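PDB 6SJ9: proteasome accessory factor B/C (PafBC) from Paenarthrobacter aurescens, which acts as a transcriptional regulator of the bacterial DNA damage response, probably binding DNA through its winged helix-turn-helix domains and carrying two WYL domains. Local coordinates for residues K160-F165 against G222-P227; E179-G184 against V195-G200; K228-R233 against Q405-H410. All blocks are in the same frame, centred on the assembly; numbering follows the deposited sequence.

Interaction 1: residues K160-F165 against G222-P227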
loop_
_atom_site.group_PDB
_atom_site.type_symbol
_atom_site.label_atom_id
_atom_site.label_comp_id
_atom_site.label_asym_id
_atom_site.label_seq_id
_atom_site.Cartn_x
_atom_site.Cartn_y
_atom_site.Cartn_z
ATOM N N LYS A 160 -27.434 0.916 14.451
ATOM C CA LYS A 160 -27.989 -0.113 15.329
ATOM C C LYS A 160 -28.992 -1.001 14.586
ATOM O O LYS A 160 -30.083 -1.280 15.086
ATOM C CB LYS A 160 -28.625 0.513 16.588
ATOM C CG LYS A 160 -27.590 1.233 17.429
ATOM C CD LYS A 160 -28.161 1.765 18.697
ATOM C CE LYS A 160 -27.017 2.182 19.636
ATOM N NZ LYS A 160 -26.500 3.532 19.243
ATOM N N HIS A 161 -28.636 -1.402 13.394
ATOM C CA HIS A 161 -29.392 -2.309 12.570
ATOM C C HIS A 161 -28.731 -3.690 12.586
ATOM O O HIS A 161 -27.513 -3.797 12.352
ATOM C CB HIS A 161 -29.428 -1.813 11.128
ATOM C CG HIS A 161 -30.008 -0.460 10.987
ATOM N ND1 HIS A 161 -31.203 -0.103 11.581
ATOM C CD2 HIS A 161 -29.600 0.613 10.270
ATOM C CE1 HIS A 161 -31.478 1.144 11.263
ATOM N NE2 HIS A 161 -30.540 1.589 10.447
ATOM N N PRO A 162 -29.526 -4.742 12.751
ATOM C CA PRO A 162 -29.030 -6.103 12.514
ATOM C C PRO A 162 -28.787 -6.294 11.011
ATOM O O PRO A 162 -29.228 -5.479 10.178
ATOM C CB PRO A 162 -30.151 -7.006 13.061
ATOM C CG PRO A 162 -31.384 -6.143 13.030
ATOM C CD PRO A 162 -30.993 -4.660 12.994
ATOM N N ILE A 163 -28.064 -7.364 10.664
ATOM C CA ILE A 163 -27.701 -7.652 9.279
ATOM C C ILE A 163 -27.993 -9.117 8.959
ATOM O O ILE A 163 -28.217 -9.950 9.841
ATOM C CB ILE A 163 -26.198 -7.377 8.964
ATOM C CG1 ILE A 163 -25.310 -8.284 9.804
ATOM C CG2 ILE A 163 -25.858 -5.933 9.256
ATOM C CD1 ILE A 163 -23.783 -8.061 9.577
ATOM N N ARG A 164 -27.982 -9.416 7.663
ATOM C CA ARG A 164 -28.062 -10.788 7.175
ATOM C C ARG A 164 -27.110 -10.959 5.994
ATOM O O ARG A 164 -26.842 -10.017 5.238
ATOM C CB ARG A 164 -29.522 -11.160 6.849
ATOM C CG ARG A 164 -29.889 -11.514 5.419
ATOM C CD ARG A 164 -31.372 -11.221 5.176
ATOM N NE ARG A 164 -32.141 -11.556 6.369
ATOM C CZ ARG A 164 -33.316 -11.006 6.711
ATOM N NH1 ARG A 164 -33.897 -10.062 5.955
ATOM N NH2 ARG A 164 -33.901 -11.372 7.858
ATOM N N PHE A 165 -26.566 -12.164 5.859
ATOM C CA PHE A 165 -25.604 -12.448 4.795
ATOM C C PHE A 165 -25.455 -13.950 4.633
ATOM O O PHE A 165 -25.728 -14.734 5.562
ATOM C CB PHE A 165 -24.202 -11.870 5.029
ATOM C CG PHE A 165 -23.627 -12.231 6.356
ATOM C CD1 PHE A 165 -22.832 -13.379 6.504
ATOM C CD2 PHE A 165 -23.934 -11.464 7.485
ATOM C CE1 PHE A 165 -22.338 -13.717 7.776
ATOM C CE2 PHE A 165 -23.424 -11.794 8.729
ATOM C CZ PHE A 165 -22.657 -12.922 8.893
ATOM N N GLY A 222 -34.877 -2.640 11.319
ATOM C CA GLY A 222 -34.697 -3.251 12.613
ATOM C C GLY A 222 -33.796 -2.449 13.544
ATOM O O GLY A 222 -33.104 -1.520 13.136
ATOM N N SER A 223 -33.783 -2.874 14.812
ATOM C CA SER A 223 -32.916 -2.275 15.810
ATOM C C SER A 223 -32.312 -3.385 16.664
ATOM O O SER A 223 -32.832 -4.501 16.730
ATOM C CB SER A 223 -33.654 -1.340 16.756
ATOM O OG SER A 223 -34.728 -2.103 17.276
ATOM N N PHE A 224 -31.206 -3.039 17.326
ATOM C CA PHE A 224 -30.650 -3.866 18.382
ATOM C C PHE A 224 -29.764 -2.955 19.206
ATOM O O PHE A 224 -29.408 -1.860 18.769
ATOM C CB PHE A 224 -29.847 -5.033 17.814
ATOM C CG PHE A 224 -28.498 -4.644 17.347
ATOM C CD1 PHE A 224 -28.322 -4.043 16.107
ATOM C CD2 PHE A 224 -27.375 -4.932 18.113
ATOM C CE1 PHE A 224 -27.093 -3.697 15.654
ATOM C CE2 PHE A 224 -26.129 -4.595 17.667
ATOM C CZ PHE A 224 -25.964 -3.970 16.425
ATOM N N HIS A 225 -29.411 -3.416 20.398
ATOM C CA HIS A 225 -28.394 -2.828 21.270
ATOM C C HIS A 225 -27.286 -3.855 21.462
ATOM O O HIS A 225 -27.614 -4.972 21.868
ATOM C CB HIS A 225 -29.013 -2.505 22.670
ATOM C CG HIS A 225 -30.083 -1.455 22.662
ATOM N ND1 HIS A 225 -29.863 -0.172 22.211
ATOM C CD2 HIS A 225 -31.367 -1.484 23.105
ATOM C CE1 HIS A 225 -30.973 0.534 22.340
ATOM N NE2 HIS A 225 -31.901 -0.237 22.884
ATOM N N PRO A 226 -26.010 -3.555 21.246
ATOM C CA PRO A 226 -24.969 -4.495 21.658
ATOM C C PRO A 226 -24.858 -4.548 23.173
ATOM O O PRO A 226 -25.203 -3.576 23.866
ATOM C CB PRO A 226 -23.697 -3.919 21.012
ATOM C CG PRO A 226 -23.965 -2.460 20.921
ATOM C CD PRO A 226 -25.444 -2.335 20.644
ATOM N N PRO A 227 -24.403 -5.673 23.733
ATOM C CA PRO A 227 -24.314 -5.806 25.211
ATOM C C PRO A 227 -23.257 -4.860 25.771
ATOM O O PRO A 227 -22.265 -4.576 25.114
ATOM C CB PRO A 227 -23.908 -7.276 25.425
ATOM C CG PRO A 227 -23.190 -7.637 24.231
ATOM C CD PRO A 227 -23.803 -6.829 23.050
#

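Interaction 2: residues E179-G184 against V195-G200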
loop_
_atom_site.group_PDB
_atom_site.type_symbol
_atom_site.label_atom_id
_atom_site.label_comp_id
_atom_site.label_asym_id
_atom_site.label_seq_id
_atom_site.Cartn_x
_atom_site.Cartn_y
_atom_site.Cartn_z
ATOM N N GLU A 179 -28.265 -14.438 10.535
ATOM C CA GLU A 179 -28.915 -13.229 11.029
ATOM C C GLU A 179 -28.107 -12.785 12.221
ATOM O O GLU A 179 -28.062 -13.495 13.239
ATOM C CB GLU A 179 -30.354 -13.485 11.474
ATOM C CG GLU A 179 -31.217 -14.287 10.499
ATOM C CD GLU A 179 -31.688 -13.447 9.330
ATOM O OE1 GLU A 179 -32.003 -14.035 8.289
ATOM O OE2 GLU A 179 -31.728 -12.194 9.451
ATOM N N VAL A 180 -27.458 -11.634 12.086
ATOM C CA VAL A 180 -26.437 -11.239 13.031
ATOM C C VAL A 180 -26.692 -9.818 13.514
ATOM O O VAL A 180 -26.976 -8.923 12.717
ATOM C CB VAL A 180 -25.045 -11.391 12.368
ATOM C CG1 VAL A 180 -23.970 -10.854 13.231
ATOM C CG2 VAL A 180 -24.770 -12.859 12.073
ATOM N N GLU A 181 -26.452 -9.592 14.794
ATOM C CA GLU A 181 -26.322 -8.259 15.341
ATOM C C GLU A 181 -24.833 -7.940 15.473
ATOM O O GLU A 181 -24.142 -8.555 16.321
ATOM C CB GLU A 181 -27.035 -8.198 16.699
ATOM C CG GLU A 181 -28.551 -8.502 16.565
ATOM C CD GLU A 181 -29.275 -8.692 17.896
ATOM O OE1 GLU A 181 -28.642 -8.518 18.967
ATOM O OE2 GLU A 181 -30.476 -9.012 17.877
ATOM N N PRO A 182 -24.286 -7.018 14.675
ATOM C CA PRO A 182 -22.806 -6.877 14.600
ATOM C C PRO A 182 -22.247 -6.132 15.801
ATOM O O PRO A 182 -22.734 -5.058 16.159
ATOM C CB PRO A 182 -22.585 -6.083 13.316
ATOM C CG PRO A 182 -23.952 -5.261 13.171
ATOM C CD PRO A 182 -24.992 -6.235 13.629
ATOM N N TRP A 183 -21.261 -6.744 16.469
ATOM C CA TRP A 183 -20.576 -6.119 17.605
ATOM C C TRP A 183 -19.238 -5.519 17.233
ATOM O O TRP A 183 -18.811 -4.518 17.833
ATOM C CB TRP A 183 -20.326 -7.107 18.723
ATOM C CG TRP A 183 -21.549 -7.711 19.311
ATOM C CD1 TRP A 183 -22.847 -7.409 19.034
ATOM C CD2 TRP A 183 -21.579 -8.757 20.298
ATOM N NE1 TRP A 183 -23.693 -8.196 19.817
ATOM C CE2 TRP A 183 -22.925 -9.045 20.576
ATOM C CE3 TRP A 183 -20.590 -9.483 20.957
ATOM C CZ2 TRP A 183 -23.309 -10.019 21.512
ATOM C CZ3 TRP A 183 -20.981 -10.459 21.876
ATOM C CH2 TRP A 183 -22.328 -10.702 22.146
ATOM N N GLY A 184 -18.557 -6.108 16.268
ATOM C CA GLY A 184 -17.261 -5.579 15.918
ATOM C C GLY A 184 -16.665 -6.260 14.712
ATOM O O GLY A 184 -17.076 -7.352 14.313
ATOM N N VAL A 195 -17.575 -10.100 14.449
ATOM C CA VAL A 195 -18.088 -10.771 15.634
ATOM C C VAL A 195 -19.427 -10.137 15.957
ATOM O O VAL A 195 -19.597 -8.917 15.817
ATOM C CB VAL A 195 -17.138 -10.725 16.858
ATOM C CG1 VAL A 195 -16.880 -9.315 17.263
ATOM C CG2 VAL A 195 -17.784 -11.443 18.040
ATOM N N GLY A 196 -20.396 -10.970 16.344
ATOM C CA GLY A 196 -21.687 -10.420 16.703
ATOM C C GLY A 196 -22.563 -11.512 17.278
ATOM O O GLY A 196 -22.156 -12.677 17.386
ATOM N N LEU A 197 -23.763 -11.096 17.721
ATOM C CA LEU A 197 -24.736 -12.053 18.249
ATOM C C LEU A 197 -25.464 -12.689 17.059
ATOM O O LEU A 197 -26.187 -12.015 16.319
ATOM C CB LEU A 197 -25.701 -11.350 19.205
ATOM C CG LEU A 197 -26.828 -12.218 19.793
ATOM C CD1 LEU A 197 -26.131 -13.308 20.584
ATOM C CD2 LEU A 197 -27.687 -11.442 20.780
ATOM N N ASP A 198 -25.255 -13.979 16.853
ATOM C CA ASP A 198 -25.981 -14.726 15.841
ATOM C C ASP A 198 -27.337 -15.097 16.421
ATOM O O ASP A 198 -27.407 -15.910 17.337
ATOM C CB ASP A 198 -25.191 -15.979 15.481
ATOM C CG ASP A 198 -25.802 -16.753 14.325
ATOM O OD1 ASP A 198 -27.027 -16.984 14.341
ATOM O OD2 ASP A 198 -25.041 -17.164 13.421
ATOM N N ARG A 199 -28.415 -14.493 15.911
ATOM C CA ARG A 199 -29.733 -14.728 16.484
ATOM C C ARG A 199 -30.232 -16.116 16.149
ATOM O O ARG A 199 -31.096 -16.619 16.869
ATOM C CB ARG A 199 -30.754 -13.693 16.019
ATOM C CG ARG A 199 -30.502 -12.325 16.515
ATOM C CD ARG A 199 -30.184 -12.287 17.993
ATOM N NE ARG A 199 -31.216 -12.830 18.859
ATOM C CZ ARG A 199 -31.966 -12.088 19.683
ATOM N NH1 ARG A 199 -31.784 -10.780 19.743
ATOM N NH2 ARG A 199 -32.893 -12.651 20.453
ATOM N N GLY A 200 -29.719 -16.728 15.067
ATOM C CA GLY A 200 -30.091 -18.102 14.746
ATOM C C GLY A 200 -29.553 -19.118 15.739
ATOM O O GLY A 200 -30.230 -20.098 16.070
#

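Interaction 3: residues K228-R233 against Q405-H410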
loop_
_atom_site.group_PDB
_atom_site.type_symbol
_atom_site.label_atom_id
_atom_site.label_comp_id
_atom_site.label_asym_id
_atom_site.label_seq_id
_atom_site.Cartn_x
_atom_site.Cartn_y
_atom_site.Cartn_z
ATOM N N LYS A 228 -23.514 -4.295 26.949
ATOM C CA LYS A 228 -22.549 -3.338 27.498
ATOM C C LYS A 228 -21.225 -4.018 27.814
ATOM O O LYS A 228 -20.161 -3.448 27.564
ATOM C CB LYS A 228 -23.103 -2.644 28.746
ATOM C CG LYS A 228 -23.066 -1.093 28.678
ATOM C CD LYS A 228 -21.686 -0.546 28.230
ATOM C CE LYS A 228 -21.622 1.003 28.168
ATOM N NZ LYS A 228 -20.283 1.550 27.676
ATOM N N ASP A 229 -21.268 -5.230 28.349
ATOM C CA ASP A 229 -20.061 -5.985 28.687
ATOM C C ASP A 229 -19.621 -6.854 27.500
ATOM O O ASP A 229 -19.696 -8.082 27.514
ATOM C CB ASP A 229 -20.305 -6.815 29.940
ATOM C CG ASP A 229 -21.476 -7.767 29.776
ATOM O OD1 ASP A 229 -22.427 -7.406 29.039
ATOM O OD2 ASP A 229 -21.453 -8.859 30.385
ATOM N N PHE A 230 -19.175 -6.188 26.438
ATOM C CA PHE A 230 -18.654 -6.846 25.243
ATOM C C PHE A 230 -17.225 -6.409 24.985
ATOM O O PHE A 230 -16.973 -5.228 24.721
ATOM C CB PHE A 230 -19.497 -6.548 24.002
ATOM C CG PHE A 230 -18.694 -6.603 22.711
ATOM C CD1 PHE A 230 -18.109 -7.792 22.276
ATOM C CD2 PHE A 230 -18.550 -5.457 21.934
ATOM C CE1 PHE A 230 -17.377 -7.838 21.113
ATOM C CE2 PHE A 230 -17.832 -5.480 20.753
ATOM C CZ PHE A 230 -17.239 -6.677 20.330
ATOM N N ASN A 231 -16.290 -7.349 25.069
ATOM C CA ASN A 231 -14.887 -7.059 24.781
ATOM C C ASN A 231 -14.504 -7.631 23.415
ATOM O O ASN A 231 -14.405 -8.853 23.254
ATOM C CB ASN A 231 -13.982 -7.601 25.883
ATOM C CG ASN A 231 -12.542 -7.123 25.739
ATOM O OD1 ASN A 231 -12.216 -6.323 24.847
ATOM N ND2 ASN A 231 -11.678 -7.591 26.637
ATOM N N ALA A 232 -14.295 -6.746 22.433
ATOM C CA ALA A 232 -13.940 -7.216 21.094
ATOM C C ALA A 232 -12.546 -7.836 21.057
ATOM O O ALA A 232 -12.336 -8.855 20.386
ATOM C CB ALA A 232 -14.013 -6.068 20.080
ATOM N N ARG A 233 -11.589 -7.254 21.793
ATOM C CA ARG A 233 -10.215 -7.749 21.750
ATOM C C ARG A 233 -10.099 -9.136 22.374
ATOM O O ARG A 233 -9.375 -9.996 21.858
ATOM C CB ARG A 233 -9.285 -6.746 22.436
ATOM C CG ARG A 233 -7.843 -7.215 22.603
ATOM C CD ARG A 233 -7.046 -6.198 23.412
ATOM N NE ARG A 233 -5.671 -6.619 23.649
ATOM C CZ ARG A 233 -4.723 -5.812 24.118
ATOM N NH1 ARG A 233 -5.009 -4.542 24.392
ATOM N NH2 ARG A 233 -3.495 -6.269 24.306
ATOM N N GLN A 405 -9.011 -3.978 16.209
ATOM C CA GLN A 405 -10.414 -4.074 16.619
ATOM C C GLN A 405 -11.142 -2.799 16.157
ATOM O O GLN A 405 -10.691 -1.675 16.423
ATOM C CB GLN A 405 -10.629 -4.167 18.137
ATOM C CG GLN A 405 -10.190 -5.440 18.804
ATOM C CD GLN A 405 -8.672 -5.608 18.769
ATOM O OE1 GLN A 405 -8.193 -6.688 18.517
ATOM N NE2 GLN A 405 -7.918 -4.534 19.034
ATOM N N TRP A 406 -12.307 -2.976 15.569
ATOM C CA TRP A 406 -13.128 -1.848 15.121
ATOM C C TRP A 406 -14.553 -2.092 15.586
ATOM O O TRP A 406 -15.286 -2.858 14.954
ATOM C CB TRP A 406 -13.061 -1.714 13.624
ATOM C CG TRP A 406 -13.716 -0.503 13.072
ATOM C CD1 TRP A 406 -14.878 0.108 13.503
ATOM C CD2 TRP A 406 -13.264 0.251 11.941
ATOM N NE1 TRP A 406 -15.159 1.196 12.710
ATOM C CE2 TRP A 406 -14.209 1.299 11.730
ATOM C CE3 TRP A 406 -12.153 0.157 11.098
ATOM C CZ2 TRP A 406 -14.065 2.243 10.723
ATOM C CZ3 TRP A 406 -12.021 1.102 10.059
ATOM C CH2 TRP A 406 -12.959 2.137 9.905
ATOM N N GLU A 407 -14.931 -1.452 16.693
ATOM C CA GLU A 407 -16.307 -1.461 17.202
ATOM C C GLU A 407 -17.044 -0.200 16.757
ATOM O O GLU A 407 -16.496 0.640 16.041
ATOM C CB GLU A 407 -16.297 -1.539 18.719
ATOM C CG GLU A 407 -15.567 -2.697 19.278
ATOM C CD GLU A 407 -15.500 -2.651 20.811
ATOM O OE1 GLU A 407 -16.315 -1.973 21.481
ATOM O OE2 GLU A 407 -14.651 -3.352 21.341
ATOM N N ASN A 408 -18.310 -0.069 17.171
ATOM C CA ASN A 408 -19.116 1.106 16.801
ATOM C C ASN A 408 -18.416 2.380 17.237
ATOM O O ASN A 408 -18.248 2.618 18.430
ATOM C CB ASN A 408 -20.525 1.059 17.437
ATOM C CG ASN A 408 -21.467 2.127 16.815
ATOM O OD1 ASN A 408 -21.349 2.419 15.631
ATOM N ND2 ASN A 408 -22.383 2.684 17.602
ATOM N N ASP A 409 -18.025 3.215 16.289
ATOM C CA ASP A 409 -17.406 4.497 16.658
ATOM C C ASP A 409 -16.054 4.330 17.403
ATOM O O ASP A 409 -15.596 5.259 18.088
ATOM C CB ASP A 409 -18.354 5.381 17.518
ATOM C CG ASP A 409 -17.874 6.879 17.614
ATOM O OD1 ASP A 409 -17.744 7.519 16.548
ATOM O OD2 ASP A 409 -17.606 7.407 18.719
ATOM N N HIS A 410 -15.375 3.184 17.320
ATOM C CA HIS A 410 -14.214 2.988 18.199
ATOM C C HIS A 410 -13.205 2.037 17.551
ATOM O O HIS A 410 -13.517 0.859 17.348
ATOM C CB HIS A 410 -14.677 2.481 19.543
ATOM C CG HIS A 410 -13.590 2.439 20.551
ATOM N ND1 HIS A 410 -13.648 1.652 21.678
ATOM C CD2 HIS A 410 -12.427 3.127 20.627
ATOM C CE1 HIS A 410 -12.545 1.829 22.391
ATOM N NE2 HIS A 410 -11.789 2.724 21.775
#

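Interaction 1: residues K160-F165 against G222-P227
His-161 ND1 donates to Gly-222 O at 2.8 Å, a nearly straight bond (167° at the hydrogen) that pins the loop after strand 217-218 to the opening of the Sm-like sheet of the first WYL domain. The carbonyl oxygen lies at the imidazole edge, in the ring plane. His-161 has CG anti to its own carbonyl carbon (chi1 -58°), and the torsion brings the ND1 edge of the ring round to this oxygen.

The preceding residue supplies the second anchor. Lys-160, with positive phi, is the C-prime residue of the Schellman motif that ends helix 147-159, and its carbonyl oxygen is approached by two groups: Phe-224 N through a weak hydrogen bond of 3.1 Å, and Ser-223 CA through a C-H...O contact, also 3.1 Å. In return, the methylene Lys-160 CB lies 3.3 Å from Phe-224 O; CG and CD follow alongside the same oxygen, and only the amino end leads away.

Pro-162 fills the step between these bonds and strand 163-168. Its CD lies over the peptide joining Gly-222 to Ser-223, 3.6 Å from Gly-222 C.

Phe-224 is the buried residue of this otherwise largely exposed contact, and beyond it the ring touches Glu-181 and Pro-182 of strand 175-188. Because chi1 is 78°, CG sits between the backbone N and the carbonyl carbon, which brings the ring up obliquely to the backbone of residues 160-162, where Phe-224 CE1 comes within 3.3 Å of His-161 O.

Interaction 2: residues E179-G184 against V195-G200
Trp-183 lays one face of its indole over the backbone of the opposite strand, in the beta hairpin of strands 175-188 and 191-198 of the WYL domain. Gly-196 CA sits 3.9 Å from the centroid of the five-membered ring of Trp-183 and only 15° off its normal, a CH-pi contact. A CB on Gly-196 would run into Glu-181 O, across the strand pair. Leu-197 N lies over the same face of the indole, although its hydrogen goes to Glu-181 O. Farther out, Leu-197 CB packs on Trp-183 CZ2 at 3.6 Å.

The indole springs from a classic beta bulge. Trp-183 N and Gly-184 N, at 2.8 and 3.0 Å, both donate to Val-195 O, so one carbonyl holds two residues and the register slips by one. Beyond it, Gly-184 and Val-195 resume as a hydrogen-bonded pair, Val-195 N reaching Gly-184 O at 2.8 Å.

Farther along the side of the hairpin that carries the indole, Glu-181 and Leu-197, a hydrogen-bonded pair, run side by side in the same direction, Glu-181 OE1 resting 3.6 Å from Leu-197 CD2. Arg-199, bent at chi2 and chi3 (-46° and -59°), curls back across the glutamate. Its NH1 meets the syn side of Glu-181 OE2 at 2.9 Å, within the guanidinium plane but lifted out of the carboxylate plane, which is turned steeply to it. Glu-179 and Asp-198 take their charged partners elsewhere, in Arg-164 and Arg-178.

The two strands are thus joined by chemistry of two kinds: an aromatic face packed on the backbone of Gly-196 and Leu-197 near the bulge, and, where strand 191-198 ends, a single-pronged salt bridge between a partly exposed glutamate and an exposed arginine, probably weakened by solvent.

Interaction 3: residues K228-R233 against Q405-H410
The first turn of helix 232-237 meets the hairpin of strands 404-407 and 410-413 in the PafC helix-turn-helix domain, and Glu-407, the last residue of its strand and the start of a type II turn, carries much of the joint. Glu-407 N and O both bond with His-410, closing the hairpin tightly.

From that position the glutamate reaches out, extended beyond CG (chi2 175°), into the angle between Phe-230 and Ala-232. Its OE2 comes close to Ala-232 CB, at 3.1 Å, and lies 3.6 Å from Ala-232 N, while the carboxylate carbon Glu-407 CD is 3.7 Å from Phe-230 CE2. Ring and carboxylate approach from opposite directions with their planes 46° apart. No hydrogen bond crosses between the segments; OE2 is instead bonded to the hydroxyl of Tyr-412. Lying beside the start of a helix, the carboxylate may be steadied as an anion. With an alanine at Glu-407, the Tyr-412 hydroxyl would probably lose this partner and a gap would open between Phe-230, Ala-232 and the hairpin.

The second patch is non-bonded packing of the glutamine on the arginine's first atoms. Gln-405, bent at chi2 (67°), puts CG 3.7 Å from Arg-233 CA, and its CD 3.9 Å from Arg-233 CB. The arginine then runs on, extended, to bond Glu-415 O through NH2. At the helix start Asn-231 is the N-cap, its OD1 accepting a weak bond from Arg-233 N.

Strand 404-407 is itself hydrogen-bonded to strand 175-188, with Trp-406 paired to Leu-185; helix 232-237 packs against one side of the hairpin, while Trp-406 touches helices 147-159 and 367-374.

How the interactions relate
All three contacts reach one antiparallel sheet, and strand 175-188, itself part of interaction 2, pairs with a strand from each of the others. Interactions 1 and 2 are the closest, with centres about 7 Å apart: Ile-163 N lies 2.8 Å from Val-180 O, Arg-164 and Glu-179 form a salt bridge, and Phe-224 CZ packs 3.4 Å from Pro-182 O. Interaction 3 begins where 222-227 ends, its centre about 14 Å from that of interaction 1 and about 13 Å from that of interaction 2. There Phe-230 CE2 comes 3.2 Å from Trp-183 O, linking the bulge to the contact with the helix-turn-helix hairpin. None includes a ligand of the potassium site, formed by Leu-16, Thr-18, Ile-81, Lys-83 and Ser-85.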